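Local coordinates for protein alpha-1,2-mannosidase (PDB 2WW2) that hydrolyses alpha-mannosidic linkages with inversion, as a calcium-dependent glycoside hydrolase of family 92 from a human gut symbiont, probably acting on alpha-1,2-linked mannose, at residues Y324-N329 and E351-S356; L296-F301 and A337-F342; K140-V145 and Y218-V223. All coordinates share one frame; numbering follows the deposited sequence. Where two conformers were deposited one is given.

Interaction 1 (Y324-N329 and E351-S356); sequences YMYTDN and ERVTQS
Arg352 serves two tyrosines at once, offering its aliphatic part to one and its charged end to the other. Its CD lies over the centre of one face of the Tyr324 ring, a CH-pi contact 3.7 Å from the centroid. The bend at chi3 (-69°) turns the guanidinium toward Tyr326, whose ring is almost coplanar with it. Arg352 NE gives Tyr326 OH a hydrogen bond of 2.9 Å, nearly straight at 171° and lying in the guanidinium plane. Water 1, at the same edge, accepts from Arg352 NH2 at 3.0 Å and is hydrogen-bonded to Tyr326 OH at 2.6 Å. The Tyr326 ring itself is met by an apolar group: Val353 CG2 stands over one face, 3.8 Å from the centroid. Farther along the helix, Ser356 CB presses on the backbone of the other segment, 3.6 Å from Tyr326 N. A phenylalanine in place of Tyr326 would probably leave Arg352 NE and the water without their shared partner and the guanidinium freer to turn. The contact thus lays helix 347-364 on the start of strand 326-330 and the residues just before it, in the catalytic domain, and its chemistry implies a division of labour: CH-pi packing sets the ring and the arginine stem, while a planar, water-closed set of bonds fixes the rotation of the charged group.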
loop_
_atom_site.group_PDB
_atom_site.type_symbol
_atom_site.label_atom_id
_atom_site.label_comp_id
_atom_site.label_asym_id
_atom_site.label_seq_id
_atom_site.Cartn_x
_atom_site.Cartn_y
_atom_site.Cartn_z
ATOM N N TYR A 324 41.181 22.234 20.741
ATOM C CA TYR A 324 40.027 22.203 19.841
ATOM C C TYR A 324 38.879 21.410 20.419
ATOM O O TYR A 324 39.067 20.398 21.094
ATOM C CB TYR A 324 40.404 21.612 18.474
ATOM C CG TYR A 324 41.568 22.320 17.815
ATOM C CD1 TYR A 324 41.441 23.630 17.375
ATOM C CD2 TYR A 324 42.800 21.680 17.645
ATOM C CE1 TYR A 324 42.502 24.292 16.776
ATOM C CE2 TYR A 324 43.871 22.343 17.043
ATOM C CZ TYR A 324 43.706 23.643 16.611
ATOM O OH TYR A 324 44.745 24.322 16.013
ATOM N N MET A 325 37.680 21.884 20.126
ATOM C CA MET A 325 36.473 21.172 20.461
ATOM C C MET A 325 35.512 21.411 19.302
ATOM O O MET A 325 35.542 22.486 18.681
ATOM C CB MET A 325 35.891 21.689 21.789
ATOM C CG MET A 325 34.596 20.978 22.222
ATOM S SD MET A 325 34.687 19.181 22.303
ATOM C CE MET A 325 35.985 18.933 23.551
ATOM N N TYR A 326 34.706 20.400 18.984
ATOM C CA TYR A 326 33.604 20.527 18.009
ATOM C C TYR A 326 32.355 20.016 18.675
ATOM O O TYR A 326 32.427 19.253 19.638
ATOM C CB TYR A 326 33.840 19.637 16.767
ATOM C CG TYR A 326 34.800 20.228 15.773
ATOM C CD1 TYR A 326 34.335 20.748 14.555
ATOM C CD2 TYR A 326 36.168 20.299 16.053
ATOM C CE1 TYR A 326 35.227 21.316 13.645
ATOM C CE2 TYR A 326 37.063 20.863 15.146
ATOM C CZ TYR A 326 36.584 21.355 13.938
ATOM O OH TYR A 326 37.477 21.922 13.049
ATOM N N THR A 327 31.204 20.340 18.109
ATOM C CA THR A 327 29.985 19.747 18.618
ATOM C C THR A 327 28.855 19.830 17.599
ATOM O O THR A 327 29.090 20.200 16.451
ATOM C CB THR A 327 29.554 20.409 19.937
ATOM O OG1 THR A 327 28.479 19.643 20.486
ATOM C CG2 THR A 327 29.081 21.858 19.686
ATOM N N ASP A 328 27.647 19.467 18.032
ATOM C CA ASP A 328 26.467 19.427 17.181
ATOM C C ASP A 328 26.579 18.404 16.073
ATOM O O ASP A 328 26.692 18.738 14.891
ATOM C CB ASP A 328 26.143 20.821 16.661
ATOM C CG ASP A 328 25.645 21.713 17.777
ATOM O OD1 ASP A 328 24.803 21.221 18.567
ATOM O OD2 ASP A 328 26.116 22.862 17.884
ATOM N N ASN A 329 26.558 17.135 16.473
ATOM C CA ASN A 329 26.707 16.062 15.517
ATOM C C ASN A 329 26.133 14.803 16.105
ATOM O O ASN A 329 26.383 14.533 17.268
ATOM C CB ASN A 329 28.208 15.801 15.269
ATOM C CG ASN A 329 28.508 15.686 13.824
ATOM O OD1 ASN A 329 29.233 14.790 13.382
ATOM N ND2 ASN A 329 27.938 16.614 13.045
ATOM N N GLU A 351 41.419 16.231 11.277
ATOM C CA GLU A 351 42.541 16.293 12.229
ATOM C C GLU A 351 42.084 16.876 13.575
ATOM O O GLU A 351 42.491 16.391 14.637
ATOM C CB GLU A 351 43.722 17.116 11.677
ATOM C CG GLU A 351 44.501 16.413 10.562
ATOM C CD GLU A 351 45.580 17.278 9.929
ATOM O OE1 GLU A 351 45.644 18.493 10.199
ATOM O OE2 GLU A 351 46.376 16.732 9.152
ATOM N N ARG A 352 41.273 17.933 13.528
ATOM C CA ARG A 352 40.808 18.599 14.751
ATOM C C ARG A 352 39.599 17.881 15.377
ATOM O O ARG A 352 39.475 17.807 16.615
ATOM C CB ARG A 352 40.469 20.072 14.471
ATOM C CG ARG A 352 41.647 20.882 13.918
ATOM C CD ARG A 352 41.313 22.368 13.797
ATOM N NE ARG A 352 40.321 22.627 12.758
ATOM C CZ ARG A 352 40.613 23.127 11.558
ATOM N NH1 ARG A 352 41.874 23.402 11.244
ATOM N NH2 ARG A 352 39.652 23.340 10.665
ATOM N N VAL A 353 38.719 17.347 14.527
ATOM C CA VAL A 353 37.539 16.620 15.009
ATOM C C VAL A 353 37.955 15.388 15.791
ATOM O O VAL A 353 37.387 15.082 16.863
ATOM C CB VAL A 353 36.617 16.190 13.845
ATOM C CG1 VAL A 353 35.592 15.150 14.329
ATOM C CG2 VAL A 353 35.897 17.408 13.261
ATOM N N THR A 354 38.948 14.666 15.276
ATOM C CA THR A 354 39.385 13.448 15.980
ATOM C C THR A 354 40.001 13.802 17.327
ATOM O O THR A 354 39.682 13.160 18.341
ATOM C CB THR A 354 40.349 12.565 15.138
ATOM O OG1 THR A 354 41.433 13.372 14.673
ATOM C CG2 THR A 354 39.597 11.973 13.918
ATOM N N GLN A 355 40.838 14.840 17.361
ATOM C CA GLN A 355 41.355 15.330 18.651
ATOM C C GLN A 355 40.228 15.706 19.622
ATOM O O GLN A 355 40.327 15.459 20.828
ATOM C CB GLN A 355 42.212 16.587 18.474
ATOM C CG GLN A 355 43.658 16.404 18.070
ATOM C CD GLN A 355 44.274 17.748 17.690
ATOM O OE1 GLN A 355 44.379 18.101 16.491
ATOM N NE2 GLN A 355 44.617 18.540 18.704
ATOM N N SER A 356 39.175 16.336 19.112
ATOM C CA SER A 356 38.081 16.793 19.976
ATOM C C SER A 356 37.288 15.642 20.591
ATOM O O SER A 356 36.750 15.771 21.695
ATOM C CB SER A 356 37.140 17.763 19.251
ATOM O OG SER A 356 36.349 17.103 18.280
HETATM O O HOH W 1 36.656 23.263 10.985
#

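Interaction 2 (L296-F301 and A337-F342); sequences LFPREF and AVHPLF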
loop_
_atom_site.group_PDB
_atom_site.type_symbol
_atom_site.label_atom_id
_atom_site.label_comp_id
_atom_site.label_asym_id
_atom_site.label_seq_id
_atom_site.Cartn_x
_atom_site.Cartn_y
_atom_site.Cartn_z
ATOM N N LEU A 296 28.611 22.387 7.071
ATOM C CA LEU A 296 28.118 23.130 8.234
ATOM C C LEU A 296 28.461 22.477 9.575
ATOM O O LEU A 296 28.878 23.170 10.511
ATOM C CB LEU A 296 26.607 23.339 8.131
ATOM C CG LEU A 296 26.132 24.256 6.991
ATOM C CD1 LEU A 296 24.595 24.234 6.901
ATOM C CD2 LEU A 296 26.672 25.688 7.133
ATOM N N PHE A 297 28.270 21.160 9.683
ATOM C CA PHE A 297 28.417 20.443 10.976
ATOM C C PHE A 297 29.482 19.356 10.848
ATOM O O PHE A 297 29.744 18.881 9.749
ATOM C CB PHE A 297 27.101 19.743 11.369
ATOM C CG PHE A 297 25.915 20.666 11.506
ATOM C CD1 PHE A 297 25.580 21.196 12.751
ATOM C CD2 PHE A 297 25.119 20.964 10.412
ATOM C CE1 PHE A 297 24.471 22.025 12.906
ATOM C CE2 PHE A 297 23.999 21.807 10.542
ATOM C CZ PHE A 297 23.679 22.340 11.791
ATOM N N PRO A 298 30.118 18.963 11.963
ATOM C CA PRO A 298 29.932 19.583 13.275
ATOM C C PRO A 298 30.548 20.974 13.292
ATOM O O PRO A 298 31.473 21.270 12.514
ATOM C CB PRO A 298 30.700 18.641 14.217
ATOM C CG PRO A 298 31.844 18.117 13.341
ATOM C CD PRO A 298 31.146 17.900 11.983
ATOM N N ARG A 299 30.075 21.831 14.188
ATOM C CA ARG A 299 30.628 23.179 14.276
ATOM C C ARG A 299 31.893 23.215 15.129
ATOM O O ARG A 299 32.046 22.444 16.106
ATOM C CB ARG A 299 29.603 24.169 14.848
ATOM C CG ARG A 299 29.358 23.995 16.371
ATOM C CD ARG A 299 28.324 25.030 16.876
ATOM N NE ARG A 299 27.012 24.744 16.292
ATOM C CZ ARG A 299 26.522 25.328 15.201
ATOM N NH1 ARG A 299 27.200 26.289 14.566
ATOM N NH2 ARG A 299 25.333 24.963 14.753
ATOM N N GLU A 300 32.812 24.101 14.747
ATOM C CA GLU A 300 33.947 24.460 15.607
ATOM C C GLU A 300 33.350 25.043 16.889
ATOM O O GLU A 300 32.402 25.819 16.831
ATOM C CB GLU A 300 34.831 25.504 14.911
ATOM C CG GLU A 300 35.400 25.006 13.573
ATOM C CD GLU A 300 35.940 26.112 12.668
ATOM O OE1 GLU A 300 35.853 27.310 13.029
ATOM O OE2 GLU A 300 36.428 25.765 11.570
ATOM N N PHE A 301 33.888 24.648 18.042
ATOM C CA PHE A 301 33.411 25.165 19.321
ATOM C C PHE A 301 34.564 25.841 20.085
ATOM O O PHE A 301 34.492 26.075 21.303
ATOM C CB PHE A 301 32.810 24.017 20.136
ATOM C CG PHE A 301 31.769 24.458 21.123
ATOM C CD1 PHE A 301 30.530 24.906 20.686
ATOM C CD2 PHE A 301 32.020 24.405 22.493
ATOM C CE1 PHE A 301 29.554 25.316 21.611
ATOM C CE2 PHE A 301 31.041 24.793 23.412
ATOM C CZ PHE A 301 29.807 25.263 22.954
ATOM N N ALA A 337 29.102 9.062 5.640
ATOM C CA ALA A 337 29.618 9.741 4.449
ATOM C C ALA A 337 30.154 11.145 4.721
ATOM O O ALA A 337 31.058 11.608 4.031
ATOM C CB ALA A 337 28.523 9.799 3.356
ATOM N N VAL A 338 29.571 11.841 5.691
ATOM C CA VAL A 338 29.979 13.225 5.983
ATOM C C VAL A 338 31.448 13.273 6.465
ATOM O O VAL A 338 32.290 13.984 5.906
ATOM C CB VAL A 338 29.026 13.899 7.035
ATOM C CG1 VAL A 338 29.637 15.193 7.561
ATOM C CG2 VAL A 338 27.629 14.180 6.411
ATOM N N HIS A 339 31.768 12.524 7.509
ATOM C CA HIS A 339 33.161 12.537 7.966
ATOM C C HIS A 339 34.124 11.922 6.964
ATOM O O HIS A 339 35.224 12.427 6.797
ATOM C CB HIS A 339 33.280 11.958 9.379
ATOM C CG HIS A 339 32.748 12.895 10.410
ATOM N ND1 HIS A 339 33.483 13.964 10.880
ATOM C CD2 HIS A 339 31.521 12.997 10.978
ATOM C CE1 HIS A 339 32.751 14.653 11.739
ATOM N NE2 HIS A 339 31.557 14.087 11.818
ATOM N N PRO A 340 33.712 10.836 6.277
ATOM C CA PRO A 340 34.595 10.361 5.207
ATOM C C PRO A 340 34.862 11.420 4.146
ATOM O O PRO A 340 35.981 11.501 3.636
ATOM C CB PRO A 340 33.831 9.185 4.621
ATOM C CG PRO A 340 33.110 8.591 5.880
ATOM C CD PRO A 340 32.683 9.842 6.644
ATOM N N LEU A 341 33.857 12.226 3.795
ATOM C CA LEU A 341 34.128 13.317 2.861
ATOM C C LEU A 341 35.198 14.252 3.445
ATOM O O LEU A 341 36.102 14.693 2.725
ATOM C CB LEU A 341 32.847 14.106 2.507
ATOM C CG LEU A 341 33.020 15.118 1.360
ATOM C CD1 LEU A 341 33.248 14.412 0.029
ATOM C CD2 LEU A 341 31.820 16.120 1.223
ATOM N N PHE A 342 35.102 14.576 4.737
ATOM C CA PHE A 342 36.133 15.411 5.355
ATOM C C PHE A 342 37.515 14.752 5.249
ATOM O O PHE A 342 38.493 15.410 4.895
ATOM C CB PHE A 342 35.832 15.749 6.845
ATOM C CG PHE A 342 34.518 16.464 7.075
ATOM C CD1 PHE A 342 33.942 17.268 6.079
ATOM C CD2 PHE A 342 33.859 16.344 8.300
ATOM C CE1 PHE A 342 32.717 17.929 6.311
ATOM C CE2 PHE A 342 32.634 16.987 8.528
ATOM C CZ PHE A 342 32.062 17.782 7.526
#
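Phe342 receives Phe297 and Pro298 at the edge of its ring. The carbonyl oxygen of Phe297 lies near the ring plane, 3.4 Å from Phe342 CZ, and Pro298 CD approaches the same rim at 3.9 Å from CE2. One face is taken by the ring's own helix, with Val338 O 3.5 Å above the plane over its centre, and His339 CE1 is a further in-plane neighbour at the edge. Trp36 meets the ring edge-to-face from outside the two segments. The His339 imidazole and the Pro298 ring come at one another from opposite directions and meet obliquely, Pro298 CD standing 3.6 Å from His339 CE1. With CG anti to the carbonyl carbon (chi1 -73°), the imidazole swings its far end toward the proline. Its NE2, also close to the proline, is hydrogen-bonded to Asn329 OD1 of strand 326-330.

The peptide bond before Pro298 is cis, which puts Phe297 O and Pro298 CD on the same side of that bond; both can therefore lie along one aromatic rim. Val353 of helix 347-364 packs on Pro298 and His339 alike. This is a small, buried contact between the residues leading into strand 299-304 and helix 338-345. Its chemistry implies weak, shape-dependent cohesion: the CH-rich edge of Phe342 is likely to suit a carbonyl oxygen electrostatically, and the remainder is van der Waals packing around a cis-proline.

Interaction 3 (K140-V145 and Y218-V223); sequences KEDQYV and YLKFDV
Val145 and Leu219 face each other as a hydrogen-bonded antiparallel pair, exchanging two backbone bonds, Val145 N to Leu219 O at 2.9 Å and Leu219 N to Val145 O at 3.0 Å. On the same face of the sheet Val145 CG2 packs 3.6 Å from Phe221 CE2. The tight part extends beyond the strand through Gln143, whose extended side chain (chi2 176°) grips the backbone of Val223 twice: OE1 accepts from Val223 N at 2.8 Å, and NE2 donates to Val223 O at 3.2 Å, in the carbonyl plane on a lone pair.

The face of Tyr144 and Lys220 is looser toward its outer end. The lysine stem runs obliquely past the tyrosine, with CE 3.6 Å from Tyr144 OH, and its ammonium forms a salt bridge to the partly exposed Asp142, its hydrogen bond long and weak (NZ to OD1 3.5 Å). Water 2 accepts from Gln143 N and Lys220 NZ and donates to Phe221 O, linking both strands to the lysine.

In the N-terminal domain, strand 143-148 lies between strands 80-86 and 216-221, and the latter pairs in turn with 194-198; Phe188 of strand 182-188 and Leu229 of strand 229-236 cover the Val145 and Phe221 side.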
loop_
_atom_site.group_PDB
_atom_site.type_symbol
_atom_site.label_atom_id
_atom_site.label_comp_id
_atom_site.label_asym_id
_atom_site.label_seq_id
_atom_site.Cartn_x
_atom_site.Cartn_y
_atom_site.Cartn_z
ATOM N N LYS A 140 9.638 57.942 7.643
ATOM C CA LYS A 140 8.491 58.448 8.395
ATOM C C LYS A 140 7.743 57.409 9.242
ATOM O O LYS A 140 6.559 57.580 9.536
ATOM C CB LYS A 140 7.518 59.191 7.458
ATOM N N GLU A 141 8.414 56.328 9.620
ATOM C CA GLU A 141 7.860 55.379 10.572
ATOM C C GLU A 141 8.853 55.269 11.716
ATOM O O GLU A 141 10.060 55.413 11.493
ATOM C CB GLU A 141 7.694 53.973 9.946
ATOM C CG GLU A 141 6.669 53.838 8.822
ATOM C CD GLU A 141 5.278 54.267 9.223
ATOM O OE1 GLU A 141 4.887 54.075 10.399
ATOM O OE2 GLU A 141 4.560 54.802 8.347
ATOM N N ASP A 142 8.371 54.980 12.923
ATOM C CA ASP A 142 9.291 54.749 14.053
ATOM C C ASP A 142 10.260 53.627 13.681
ATOM O O ASP A 142 9.890 52.710 12.951
ATOM C CB ASP A 142 8.523 54.394 15.341
ATOM C CG ASP A 142 7.674 55.565 15.867
ATOM O OD1 ASP A 142 8.007 56.723 15.571
ATOM O OD2 ASP A 142 6.679 55.326 16.579
ATOM N N GLN A 143 11.484 53.702 14.192
ATOM C CA GLN A 143 12.555 52.779 13.850
ATOM C C GLN A 143 13.037 52.080 15.118
ATOM O O GLN A 143 13.562 52.732 16.017
ATOM C CB GLN A 143 13.737 53.560 13.256
ATOM C CG GLN A 143 13.402 54.436 12.040
ATOM C CD GLN A 143 14.613 55.244 11.568
ATOM O OE1 GLN A 143 15.652 55.239 12.220
ATOM N NE2 GLN A 143 14.470 55.961 10.438
ATOM N N TYR A 144 12.875 50.766 15.189
ATOM C CA TYR A 144 13.345 50.012 16.347
ATOM C C TYR A 144 14.202 48.820 15.976
ATOM O O TYR A 144 14.106 48.289 14.885
ATOM C CB TYR A 144 12.172 49.442 17.124
ATOM C CG TYR A 144 11.164 50.450 17.615
ATOM C CD1 TYR A 144 11.343 51.117 18.826
ATOM C CD2 TYR A 144 10.014 50.704 16.882
ATOM C CE1 TYR A 144 10.397 52.031 19.280
ATOM C CE2 TYR A 144 9.071 51.608 17.324
ATOM C CZ TYR A 144 9.266 52.264 18.519
ATOM O OH TYR A 144 8.310 53.145 18.942
ATOM N N VAL A 145 15.010 48.378 16.929
ATOM C CA VAL A 145 15.547 47.034 16.894
ATOM C C VAL A 145 15.226 46.420 18.249
ATOM O O VAL A 145 15.442 47.060 19.285
ATOM C CB VAL A 145 17.078 47.054 16.670
ATOM C CG1 VAL A 145 17.669 45.636 16.820
ATOM C CG2 VAL A 145 17.415 47.700 15.306
ATOM N N TYR A 218 14.755 46.994 23.750
ATOM C CA TYR A 218 14.546 47.706 22.494
ATOM C C TYR A 218 15.417 48.939 22.433
ATOM O O TYR A 218 15.766 49.523 23.453
ATOM C CB TYR A 218 13.067 48.073 22.283
ATOM C CG TYR A 218 12.624 49.337 22.990
ATOM C CD1 TYR A 218 12.836 50.594 22.406
ATOM C CD2 TYR A 218 12.000 49.281 24.232
ATOM C CE1 TYR A 218 12.426 51.749 23.038
ATOM C CE2 TYR A 218 11.598 50.445 24.876
ATOM C CZ TYR A 218 11.811 51.668 24.262
ATOM O OH TYR A 218 11.415 52.824 24.886
ATOM N N LEU A 219 15.756 49.314 21.206
ATOM C CA LEU A 219 16.485 50.515 20.902
ATOM C C LEU A 219 15.700 51.203 19.806
ATOM O O LEU A 219 15.214 50.536 18.893
ATOM C CB LEU A 219 17.871 50.156 20.367
ATOM C CG LEU A 219 18.717 49.408 21.398
ATOM C CD1 LEU A 219 18.636 47.903 21.143
ATOM C CD2 LEU A 219 20.136 49.896 21.323
ATOM N N LYS A 220 15.546 52.523 19.921
ATOM C CA LYS A 220 14.849 53.310 18.915
ATOM C C LYS A 220 15.844 54.247 18.228
ATOM O O LYS A 220 16.697 54.844 18.897
ATOM C CB LYS A 220 13.733 54.120 19.585
ATOM C CG LYS A 220 12.817 54.871 18.629
ATOM C CD LYS A 220 11.738 55.596 19.451
ATOM C CE LYS A 220 10.520 55.951 18.622
ATOM N NZ LYS A 220 10.834 56.998 17.612
ATOM N N PHE A 221 15.740 54.385 16.904
ATOM C CA PHE A 221 16.707 55.174 16.141
ATOM C C PHE A 221 16.076 56.337 15.386
ATOM O O PHE A 221 14.858 56.487 15.355
ATOM C CB PHE A 221 17.499 54.280 15.169
ATOM C CG PHE A 221 18.235 53.170 15.859
ATOM C CD1 PHE A 221 19.504 53.382 16.379
ATOM C CD2 PHE A 221 17.629 51.937 16.050
ATOM C CE1 PHE A 221 20.172 52.361 17.045
ATOM C CE2 PHE A 221 18.278 50.918 16.712
ATOM C CZ PHE A 221 19.550 51.115 17.209
ATOM N N ASP A 222 16.929 57.162 14.794
ATOM C CA ASP A 222 16.471 58.248 13.942
ATOM C C ASP A 222 17.423 58.334 12.764
ATOM O O ASP A 222 18.007 59.389 12.495
ATOM C CB ASP A 222 16.453 59.569 14.704
ATOM C CG ASP A 222 15.718 60.648 13.955
ATOM O OD1 ASP A 222 14.950 60.308 13.028
ATOM O OD2 ASP A 222 15.903 61.832 14.291
ATOM N N VAL A 223 17.596 57.210 12.079
ATOM C CA VAL A 223 18.464 57.147 10.911
ATOM C C VAL A 223 17.929 58.089 9.832
ATOM O O VAL A 223 16.750 58.022 9.483
ATOM C CB VAL A 223 18.526 55.715 10.338
ATOM C CG1 VAL A 223 19.481 55.672 9.123
ATOM C CG2 VAL A 223 18.965 54.708 11.424
HETATM O O HOH W 2 12.278 56.335 15.151
#

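Interactions 1 and 2 belong to one packed region of the catalytic domain, their centres 9 Å apart. Their segments alternate along the chain: neighbouring strands 299-304 and 326-330 receive the successive helices 338-345 and 347-364. A salt bridge from Arg299 NE to Asp328 OD2 (2.6 Å) and a probable hydrogen bond from Phe301 N to Met325 O (2.8 Å) join them directly. Bound glycerol, probably from the crystallisation liquor, hydrogen-bonds to Asp328 O, and glycerol also lies about 3 Å from the Phe297 side chain; it may mark a pocket. Interaction 3 is separate, in the N-terminal domain, its centre about 42 Å from that of interaction 1 and about 41 Å from that of interaction 2.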